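Local coordinates for adhesion G-protein coupled receptor G6 (Danio rerio, PDB 6V55) that is an adhesion G-protein coupled receptor with a calcium-binding extracellular region and probably acts in myelination, at residues V113-P125 and D298-Q312. Numbering follows the deposited sequence.
Sequences VAVTLRNQKVTMP and DWDHSYWTIPGSSTQ
Leu117 sits between the rings of Trp299 and His301. Its CG lies over the five-membered ring of Trp299, 3.5 Å from the centroid and 9° off the ring normal, a CH-pi contact made almost straight down. The leucine turns CG anti to its own nitrogen (chi1 -152°), which leaves CD1 over a face of the His301 imidazole and CD2 beside Trp304, 3.6 Å from Trp304 CD1. Farther along the same indole, Val122 brings CG2 to 3.6 Å from Trp299 CZ2. Gln120 O lies at the edge of the indole, in its plane, and takes a weak hydrogen bond from Trp299 NE1 (3.5 Å); Leu117 O is 2.8 Å from Trp299 NE1. An alanine in place of Trp299 would probably open a gap beneath Leu117 and Val122 and leave Gln120 O without this donor.

Arg118 runs alongside Trp299 in the opposite sense. The carbonyl oxygen of Trp299 lies over the centre of one guanidinium face, while Arg118 NH2 reaches Asp298 OD2 at 2.7 Å in a salt bridge, the guanidinium and carboxylate planes 47° apart. Asp298 OD1 also accepts from Gly294 N, which helps hold the carboxylate in place. On the other flank the main chains meet directly, Gln312 N donating to Lys121 O at 3.1 Å.

A second shell steadies the tryptophan: Tyr271 of strand 268-276 meets its ring nearly at right angles and hydrogen-bonds to Arg118 O, and Trp304 packs a face against Trp299 CZ3 while its NE1 donates to Asp298 O. Strand 122-123 pairs with strand 268-276 at the border of a six-stranded antiparallel sheet. The contact thus brings the chain leaving the CUB domain against the C-terminal part of the pentraxin-like region, so that chain from the beginning and from the end of this concanavalin-type domain meets side by side.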
ATOM      1  N   VAL A 113     -11.465 -15.875  -4.463  1.00 44.84           N
ATOM      2  CA  VAL A 113     -12.068 -16.928  -3.659  1.00 42.90           C
ATOM      3  C   VAL A 113     -13.577 -16.785  -3.770  1.00 46.54           C
ATOM      4  O   VAL A 113     -14.111 -15.684  -3.580  1.00 44.91           O
ATOM      5  CB  VAL A 113     -11.609 -16.848  -2.188  1.00 37.73           C
ATOM      6  CG1 VAL A 113     -12.400 -17.832  -1.296  1.00 37.91           C
ATOM      7  CG2 VAL A 113     -10.109 -17.106  -2.080  1.00 30.12           C
ATOM      8  N   ALA A 114     -14.254 -17.883  -4.114  1.00 49.33           N
ATOM      9  CA  ALA A 114     -15.711 -17.879  -4.139  1.00 46.66           C
ATOM     10  C   ALA A 114     -16.253 -17.800  -2.723  1.00 42.81           C
ATOM     11  O   ALA A 114     -15.664 -18.360  -1.793  1.00 39.50           O
ATOM     12  CB  ALA A 114     -16.231 -19.124  -4.855  1.00 45.73           C
ATOM     13  N   VAL A 115     -17.335 -17.029  -2.557  1.00 46.52           N
ATOM     14  CA  VAL A 115     -18.083 -17.055  -1.308  1.00 55.13           C
ATOM     15  C   VAL A 115     -18.628 -18.471  -1.124  1.00 56.33           C
ATOM     16  O   VAL A 115     -19.038 -19.124  -2.099  1.00 55.78           O
ATOM     17  CB  VAL A 115     -19.177 -15.964  -1.325  1.00 59.63           C
ATOM     18  CG1 VAL A 115     -19.963 -15.998  -2.606  1.00 62.01           C
ATOM     19  CG2 VAL A 115     -20.143 -16.068  -0.147  1.00 62.10           C
ATOM     20  N   THR A 116     -18.484 -19.000   0.099  1.00 53.36           N
ATOM     21  CA  THR A 116     -18.960 -20.328   0.469  1.00 48.22           C
ATOM     22  C   THR A 116     -20.471 -20.481   0.229  1.00 49.48           C
ATOM     23  O   THR A 116     -21.247 -19.508   0.205  1.00 45.56           O
ATOM     24  CB  THR A 116     -18.668 -20.627   1.948  1.00 43.22           C
ATOM     25  OG1 THR A 116     -19.426 -19.741   2.787  1.00 44.47           O
ATOM     26  CG2 THR A 116     -17.212 -20.459   2.276  1.00 39.42           C
ATOM     27  N   LEU A 117     -20.867 -21.737   0.006  1.00 50.51           N
ATOM     28  CA  LEU A 117     -22.272 -22.066  -0.142  1.00 42.50           C
ATOM     29  C   LEU A 117     -23.057 -21.852   1.143  1.00 38.95           C
ATOM     30  O   LEU A 117     -24.252 -21.543   1.068  1.00 42.27           O
ATOM     31  CB  LEU A 117     -22.405 -23.506  -0.621  1.00 41.31           C
ATOM     32  CG  LEU A 117     -23.636 -23.878  -1.450  1.00 41.78           C
ATOM     33  CD1 LEU A 117     -24.070 -22.751  -2.385  1.00 37.00           C
ATOM     34  CD2 LEU A 117     -23.450 -25.185  -2.253  1.00 41.67           C
ATOM     35  N   ARG A 118     -22.401 -21.917   2.309  1.00 35.30           N
ATOM     36  CA  ARG A 118     -23.063 -21.682   3.586  1.00 43.77           C
ATOM     37  C   ARG A 118     -23.298 -20.207   3.908  1.00 49.22           C
ATOM     38  O   ARG A 118     -23.804 -19.903   4.995  1.00 52.36           O
ATOM     39  CB  ARG A 118     -22.261 -22.332   4.707  1.00 46.81           C
ATOM     40  CG  ARG A 118     -22.549 -23.805   4.856  1.00 44.61           C
ATOM     41  CD  ARG A 118     -21.910 -24.335   6.112  1.00 46.50           C
ATOM     42  NE  ARG A 118     -20.990 -25.420   5.798  1.00 51.42           N
ATOM     43  CZ  ARG A 118     -21.323 -26.705   5.783  1.00 54.29           C
ATOM     44  NH1 ARG A 118     -22.563 -27.085   6.074  1.00 53.03           N
ATOM     45  NH2 ARG A 118     -20.406 -27.609   5.479  1.00 57.76           N
ATOM     46  N   ASN A 119     -22.922 -19.292   3.017  1.00 50.08           N
ATOM     47  CA  ASN A 119     -23.358 -17.905   3.065  1.00 47.83           C
ATOM     48  C   ASN A 119     -24.395 -17.620   1.998  1.00 51.14           C
ATOM     49  O   ASN A 119     -24.604 -16.458   1.648  1.00 58.46           O
ATOM     50  CB  ASN A 119     -22.170 -16.949   2.887  1.00 43.16           C
ATOM     51  CG  ASN A 119     -21.337 -16.817   4.147  1.00 40.66           C
ATOM     52  OD1 ASN A 119     -21.861 -16.474   5.222  1.00 44.00           O
ATOM     53  ND2 ASN A 119     -20.037 -17.103   4.032  1.00 30.92           N
ATOM     54  N   GLN A 120     -25.008 -18.653   1.427  1.00 48.60           N
ATOM     55  CA  GLN A 120     -25.944 -18.478   0.324  1.00 48.54           C
ATOM     56  C   GLN A 120     -27.184 -19.345   0.522  1.00 46.07           C
ATOM     57  O   GLN A 120     -27.102 -20.471   1.014  1.00 46.54           O
ATOM     58  CB  GLN A 120     -25.282 -18.820  -1.032  1.00 48.24           C
ATOM     59  CG  GLN A 120     -24.184 -17.866  -1.477  1.00 49.52           C
ATOM     60  CD  GLN A 120     -23.347 -18.435  -2.578  1.00 55.02           C
ATOM     61  OE1 GLN A 120     -22.931 -19.587  -2.506  1.00 57.82           O
ATOM     62  NE2 GLN A 120     -23.073 -17.631  -3.606  1.00 55.91           N
ATOM     63  N   LYS A 121     -28.329 -18.812   0.131  1.00 42.43           N
ATOM     64  CA  LYS A 121     -29.583 -19.544   0.040  1.00 43.48           C
ATOM     65  C   LYS A 121     -29.860 -19.754  -1.445  1.00 41.06           C
ATOM     66  O   LYS A 121     -29.228 -19.123  -2.297  1.00 37.48           O
ATOM     67  CB  LYS A 121     -30.714 -18.769   0.742  1.00 47.30           C
ATOM     68  CG  LYS A 121     -30.721 -18.905   2.300  1.00 51.14           C
ATOM     69  CD  LYS A 121     -29.736 -17.944   3.030  1.00 49.76           C
ATOM     70  CE  LYS A 121     -29.661 -18.156   4.558  1.00 46.35           C
ATOM     71  NZ  LYS A 121     -28.369 -17.651   5.137  1.00 42.09           N
ATOM     72  N   VAL A 122     -30.751 -20.688  -1.782  1.00 41.08           N
ATOM     73  CA  VAL A 122     -30.896 -21.121  -3.177  1.00 43.27           C
ATOM     74  C   VAL A 122     -32.367 -21.124  -3.577  1.00 45.96           C
ATOM     75  O   VAL A 122     -33.181 -21.810  -2.950  1.00 44.52           O
ATOM     76  CB  VAL A 122     -30.257 -22.505  -3.426  1.00 44.02           C
ATOM     77  CG1 VAL A 122     -30.662 -23.063  -4.766  1.00 43.02           C
ATOM     78  CG2 VAL A 122     -28.732 -22.407  -3.420  1.00 40.55           C
ATOM     79  N   THR A 123     -32.702 -20.382  -4.635  1.00 51.40           N
ATOM     80  CA  THR A 123     -34.059 -20.401  -5.180  1.00 58.03           C
ATOM     81  C   THR A 123     -34.276 -21.653  -6.037  1.00 59.50           C
ATOM     82  O   THR A 123     -33.508 -21.908  -6.969  1.00 61.33           O
ATOM     83  CB  THR A 123     -34.307 -19.127  -5.994  1.00 55.67           C
ATOM     84  OG1 THR A 123     -34.198 -17.982  -5.135  1.00 54.97           O
ATOM     85  CG2 THR A 123     -35.695 -19.147  -6.645  1.00 55.53           C
ATOM     86  N   MET A 124     -35.321 -22.438  -5.728  1.00 58.74           N
ATOM     87  CA  MET A 124     -35.478 -23.637  -6.555  1.00 66.25           C
ATOM     88  C   MET A 124     -36.368 -23.337  -7.758  1.00 71.96           C
ATOM     89  O   MET A 124     -37.302 -22.536  -7.641  1.00 71.65           O
ATOM     90  CB  MET A 124     -36.069 -24.789  -5.740  1.00 74.24           C
ATOM     91  CG  MET A 124     -37.208 -24.441  -4.820  1.00 80.78           C
ATOM     92  SD  MET A 124     -36.978 -25.422  -3.344  1.00 84.72           S
ATOM     93  CE  MET A 124     -35.578 -24.479  -2.805  1.00 82.23           C
ATOM     94  N   PRO A 125     -36.129 -23.938  -8.933  1.00 81.51           N
ATOM     95  CA  PRO A 125     -36.738 -23.412 -10.159  1.00 87.13           C
ATOM     96  C   PRO A 125     -38.188 -23.843 -10.323  1.00 87.32           C
ATOM     97  O   PRO A 125     -38.691 -24.744  -9.654  1.00 86.51           O
ATOM     98  CB  PRO A 125     -35.869 -24.007 -11.269  1.00 86.83           C
ATOM     99  CG  PRO A 125     -35.482 -25.323 -10.736  1.00 82.74           C
ATOM    100  CD  PRO A 125     -35.281 -25.111  -9.250  1.00 81.03           C
ATOM    101  N   ASP A 298     -22.347 -32.357   0.903  1.00 38.84           N
ATOM    102  CA  ASP A 298     -22.234 -31.235   1.824  1.00 38.53           C
ATOM    103  C   ASP A 298     -22.578 -29.944   1.089  1.00 28.90           C
ATOM    104  O   ASP A 298     -22.491 -29.869  -0.141  1.00 27.49           O
ATOM    105  CB  ASP A 298     -20.816 -31.164   2.420  1.00 43.38           C
ATOM    106  CG  ASP A 298     -20.709 -30.207   3.592  1.00 47.88           C
ATOM    107  OD1 ASP A 298     -21.616 -30.179   4.446  1.00 49.92           O
ATOM    108  OD2 ASP A 298     -19.706 -29.463   3.650  1.00 53.13           O
ATOM    109  N   TRP A 299     -22.999 -28.939   1.855  1.00 31.32           N
ATOM    110  CA  TRP A 299     -23.316 -27.619   1.329  1.00 37.01           C
ATOM    111  C   TRP A 299     -22.040 -26.832   1.113  1.00 42.89           C
ATOM    112  O   TRP A 299     -21.575 -26.087   1.983  1.00 47.03           O
ATOM    113  CB  TRP A 299     -24.248 -26.876   2.275  1.00 35.61           C
ATOM    114  CG  TRP A 299     -25.044 -25.765   1.650  1.00 36.11           C
ATOM    115  CD1 TRP A 299     -25.036 -24.459   2.040  1.00 34.00           C
ATOM    116  CD2 TRP A 299     -26.060 -25.868   0.628  1.00 35.68           C
ATOM    117  NE1 TRP A 299     -25.934 -23.736   1.295  1.00 32.46           N
ATOM    118  CE2 TRP A 299     -26.574 -24.574   0.423  1.00 32.11           C
ATOM    119  CE3 TRP A 299     -26.548 -26.919  -0.161  1.00 39.44           C
ATOM    120  CZ2 TRP A 299     -27.547 -24.298  -0.534  1.00 34.22           C
ATOM    121  CZ3 TRP A 299     -27.535 -26.643  -1.108  1.00 38.94           C
ATOM    122  CH2 TRP A 299     -28.015 -25.340  -1.286  1.00 37.98           C
ATOM    123  N   ASP A 300     -21.502 -26.986  -0.082  1.00 41.87           N
ATOM    124  CA  ASP A 300     -20.142 -26.632  -0.420  1.00 43.06           C
ATOM    125  C   ASP A 300     -20.102 -26.751  -1.930  1.00 43.93           C
ATOM    126  O   ASP A 300     -20.658 -27.707  -2.482  1.00 45.46           O
ATOM    127  CB  ASP A 300     -19.148 -27.576   0.263  1.00 48.35           C
ATOM    128  CG  ASP A 300     -17.728 -27.088   0.196  1.00 55.18           C
ATOM    129  OD1 ASP A 300     -17.147 -27.049  -0.921  1.00 57.45           O
ATOM    130  OD2 ASP A 300     -17.190 -26.757   1.275  1.00 56.68           O
ATOM    131  N   HIS A 301     -19.475 -25.767  -2.583  1.00 40.06           N
ATOM    132  CA  HIS A 301     -19.627 -25.590  -4.020  1.00 35.17           C
ATOM    133  C   HIS A 301     -19.018 -26.722  -4.834  1.00 30.87           C
ATOM    134  O   HIS A 301     -19.526 -27.007  -5.925  1.00 33.42           O
ATOM    135  CB  HIS A 301     -18.988 -24.287  -4.450  1.00 39.14           C
ATOM    136  CG  HIS A 301     -19.806 -23.087  -4.129  1.00 41.23           C
ATOM    137  ND1 HIS A 301     -20.858 -22.677  -4.922  1.00 41.55           N
ATOM    138  CD2 HIS A 301     -19.718 -22.193  -3.116  1.00 40.98           C
ATOM    139  CE1 HIS A 301     -21.389 -21.584  -4.404  1.00 41.04           C
ATOM    140  NE2 HIS A 301     -20.717 -21.270  -3.308  1.00 41.34           N
ATOM    141  N   SER A 302     -18.003 -27.413  -4.291  1.00 25.54           N
ATOM    142  CA  SER A 302     -17.391 -28.552  -4.970  1.00 30.62           C
ATOM    143  C   SER A 302     -18.337 -29.754  -5.115  1.00 38.67           C
ATOM    144  O   SER A 302     -18.079 -30.620  -5.962  1.00 40.16           O
ATOM    145  CB  SER A 302     -16.125 -28.982  -4.219  1.00 30.57           C
ATOM    146  OG  SER A 302     -16.387 -29.219  -2.841  1.00 31.42           O
ATOM    147  N   TYR A 303     -19.428 -29.812  -4.328  1.00 39.55           N
ATOM    148  CA  TYR A 303     -20.410 -30.895  -4.356  1.00 35.74           C
ATOM    149  C   TYR A 303     -21.574 -30.662  -5.324  1.00 32.50           C
ATOM    150  O   TYR A 303     -22.337 -31.601  -5.571  1.00 28.62           O
ATOM    151  CB  TYR A 303     -21.001 -31.110  -2.953  1.00 27.64           C
ATOM    152  CG  TYR A 303     -20.070 -31.689  -1.897  1.00 28.57           C
ATOM    153  CD1 TYR A 303     -19.192 -30.881  -1.190  1.00 28.92           C
ATOM    154  CD2 TYR A 303     -20.106 -33.043  -1.575  1.00 31.96           C
ATOM    155  CE1 TYR A 303     -18.350 -31.408  -0.207  1.00 26.46           C
ATOM    156  CE2 TYR A 303     -19.265 -33.585  -0.597  1.00 29.69           C
ATOM    157  CZ  TYR A 303     -18.399 -32.756   0.081  1.00 26.90           C
ATOM    158  OH  TYR A 303     -17.595 -33.296   1.053  1.00 30.03           O
ATOM    159  N   TRP A 304     -21.734 -29.447  -5.871  1.00 34.44           N
ATOM    160  CA  TRP A 304     -22.961 -29.042  -6.558  1.00 34.58           C
ATOM    161  C   TRP A 304     -22.667 -28.367  -7.897  1.00 37.08           C
ATOM    162  O   TRP A 304     -21.573 -27.850  -8.134  1.00 39.59           O
ATOM    163  CB  TRP A 304     -23.787 -28.059  -5.701  1.00 34.20           C
ATOM    164  CG  TRP A 304     -24.320 -28.616  -4.411  1.00 33.48           C
ATOM    165  CD1 TRP A 304     -23.696 -28.630  -3.188  1.00 33.71           C
ATOM    166  CD2 TRP A 304     -25.592 -29.235  -4.214  1.00 30.06           C
ATOM    167  NE1 TRP A 304     -24.503 -29.232  -2.244  1.00 29.82           N
ATOM    168  CE2 TRP A 304     -25.675 -29.607  -2.849  1.00 30.08           C
ATOM    169  CE3 TRP A 304     -26.670 -29.514  -5.058  1.00 29.62           C
ATOM    170  CZ2 TRP A 304     -26.796 -30.234  -2.316  1.00 30.32           C
ATOM    171  CZ3 TRP A 304     -27.778 -30.151  -4.533  1.00 30.71           C
ATOM    172  CH2 TRP A 304     -27.832 -30.508  -3.172  1.00 31.51           C
ATOM    173  N   THR A 305     -23.674 -28.366  -8.778  1.00 38.84           N
ATOM    174  CA  THR A 305     -23.745 -27.431  -9.906  1.00 41.30           C
ATOM    175  C   THR A 305     -24.986 -26.576  -9.692  1.00 48.63           C
ATOM    176  O   THR A 305     -26.099 -26.967 -10.064  1.00 50.23           O
ATOM    177  CB  THR A 305     -23.814 -28.125 -11.263  1.00 37.12           C
ATOM    178  OG1 THR A 305     -25.089 -28.764 -11.421  1.00 44.40           O
ATOM    179  CG2 THR A 305     -22.726 -29.136 -11.386  1.00 28.83           C
ATOM    180  N   ILE A 306     -24.788 -25.416  -9.087  1.00 50.96           N
ATOM    181  CA  ILE A 306     -25.834 -24.424  -8.894  1.00 48.55           C
ATOM    182  C   ILE A 306     -25.343 -23.138  -9.545  1.00 55.42           C
ATOM    183  O   ILE A 306     -24.271 -22.636  -9.185  1.00 56.11           O
ATOM    184  CB  ILE A 306     -26.146 -24.193  -7.407  1.00 43.21           C
ATOM    185  CG1 ILE A 306     -26.656 -25.478  -6.758  1.00 42.27           C
ATOM    186  CG2 ILE A 306     -27.164 -23.075  -7.249  1.00 43.68           C
ATOM    187  CD1 ILE A 306     -26.509 -25.468  -5.258  1.00 40.89           C
ATOM    188  N   PRO A 307     -26.070 -22.582 -10.512  1.00 59.96           N
ATOM    189  CA  PRO A 307     -25.641 -21.325 -11.139  1.00 61.26           C
ATOM    190  C   PRO A 307     -25.765 -20.132 -10.192  1.00 59.85           C
ATOM    191  O   PRO A 307     -26.399 -20.192  -9.131  1.00 53.17           O
ATOM    192  CB  PRO A 307     -26.582 -21.191 -12.345  1.00 61.93           C
ATOM    193  CG  PRO A 307     -27.130 -22.584 -12.576  1.00 62.26           C
ATOM    194  CD  PRO A 307     -27.215 -23.194 -11.214  1.00 61.22           C
ATOM    195  N   GLY A 308     -25.106 -19.034 -10.593  1.00 60.80           N
ATOM    196  CA  GLY A 308     -25.144 -17.786  -9.840  1.00 56.98           C
ATOM    197  C   GLY A 308     -26.504 -17.110  -9.822  1.00 54.09           C
ATOM    198  O   GLY A 308     -26.795 -16.356  -8.884  1.00 51.21           O
ATOM    199  N   SER A 309     -27.363 -17.416 -10.810  1.00 53.92           N
ATOM    200  CA  SER A 309     -28.725 -16.893 -10.880  1.00 56.71           C
ATOM    201  C   SER A 309     -29.622 -17.407  -9.756  1.00 63.72           C
ATOM    202  O   SER A 309     -30.694 -16.832  -9.534  1.00 66.84           O
ATOM    203  CB  SER A 309     -29.364 -17.269 -12.221  1.00 55.94           C
ATOM    204  OG  SER A 309     -28.415 -17.236 -13.271  1.00 56.73           O
ATOM    205  N   SER A 310     -29.232 -18.479  -9.061  1.00 64.39           N
ATOM    206  CA  SER A 310     -30.004 -19.013  -7.946  1.00 62.41           C
ATOM    207  C   SER A 310     -29.190 -19.031  -6.648  1.00 62.03           C
ATOM    208  O   SER A 310     -29.318 -19.956  -5.847  1.00 64.54           O
ATOM    209  CB  SER A 310     -30.515 -20.420  -8.262  1.00 58.21           C
ATOM    210  OG  SER A 310     -30.879 -20.549  -9.627  1.00 54.25           O
ATOM    211  N   THR A 311     -28.322 -18.035  -6.410  1.00 58.18           N
ATOM    212  CA  THR A 311     -27.681 -17.867  -5.103  1.00 58.29           C
ATOM    213  C   THR A 311     -27.898 -16.452  -4.584  1.00 56.95           C
ATOM    214  O   THR A 311     -27.582 -15.482  -5.279  1.00 61.72           O
ATOM    215  CB  THR A 311     -26.162 -18.149  -5.122  1.00 61.86           C
ATOM    216  OG1 THR A 311     -25.466 -17.069  -5.773  1.00 67.12           O
ATOM    217  CG2 THR A 311     -25.814 -19.498  -5.763  1.00 58.89           C
ATOM    218  N   GLN A 312     -28.391 -16.337  -3.347  1.00 55.38           N
ATOM    219  CA  GLN A 312     -28.582 -15.077  -2.641  1.00 55.83           C
ATOM    220  C   GLN A 312     -27.617 -14.995  -1.452  1.00 57.57           C
ATOM    221  O   GLN A 312     -26.650 -15.739  -1.371  1.00 58.37           O
ATOM    222  CB  GLN A 312     -30.039 -14.943  -2.210  1.00 58.10           C
ATOM    223  CG  GLN A 312     -30.934 -14.321  -3.254  1.00 63.17           C
ATOM    224  CD  GLN A 312     -32.250 -13.854  -2.662  1.00 71.30           C
ATOM    225  OE1 GLN A 312     -33.272 -13.809  -3.349  1.00 76.42           O
ATOM    226  NE2 GLN A 312     -32.236 -13.521  -1.369  1.00 71.79           N
TER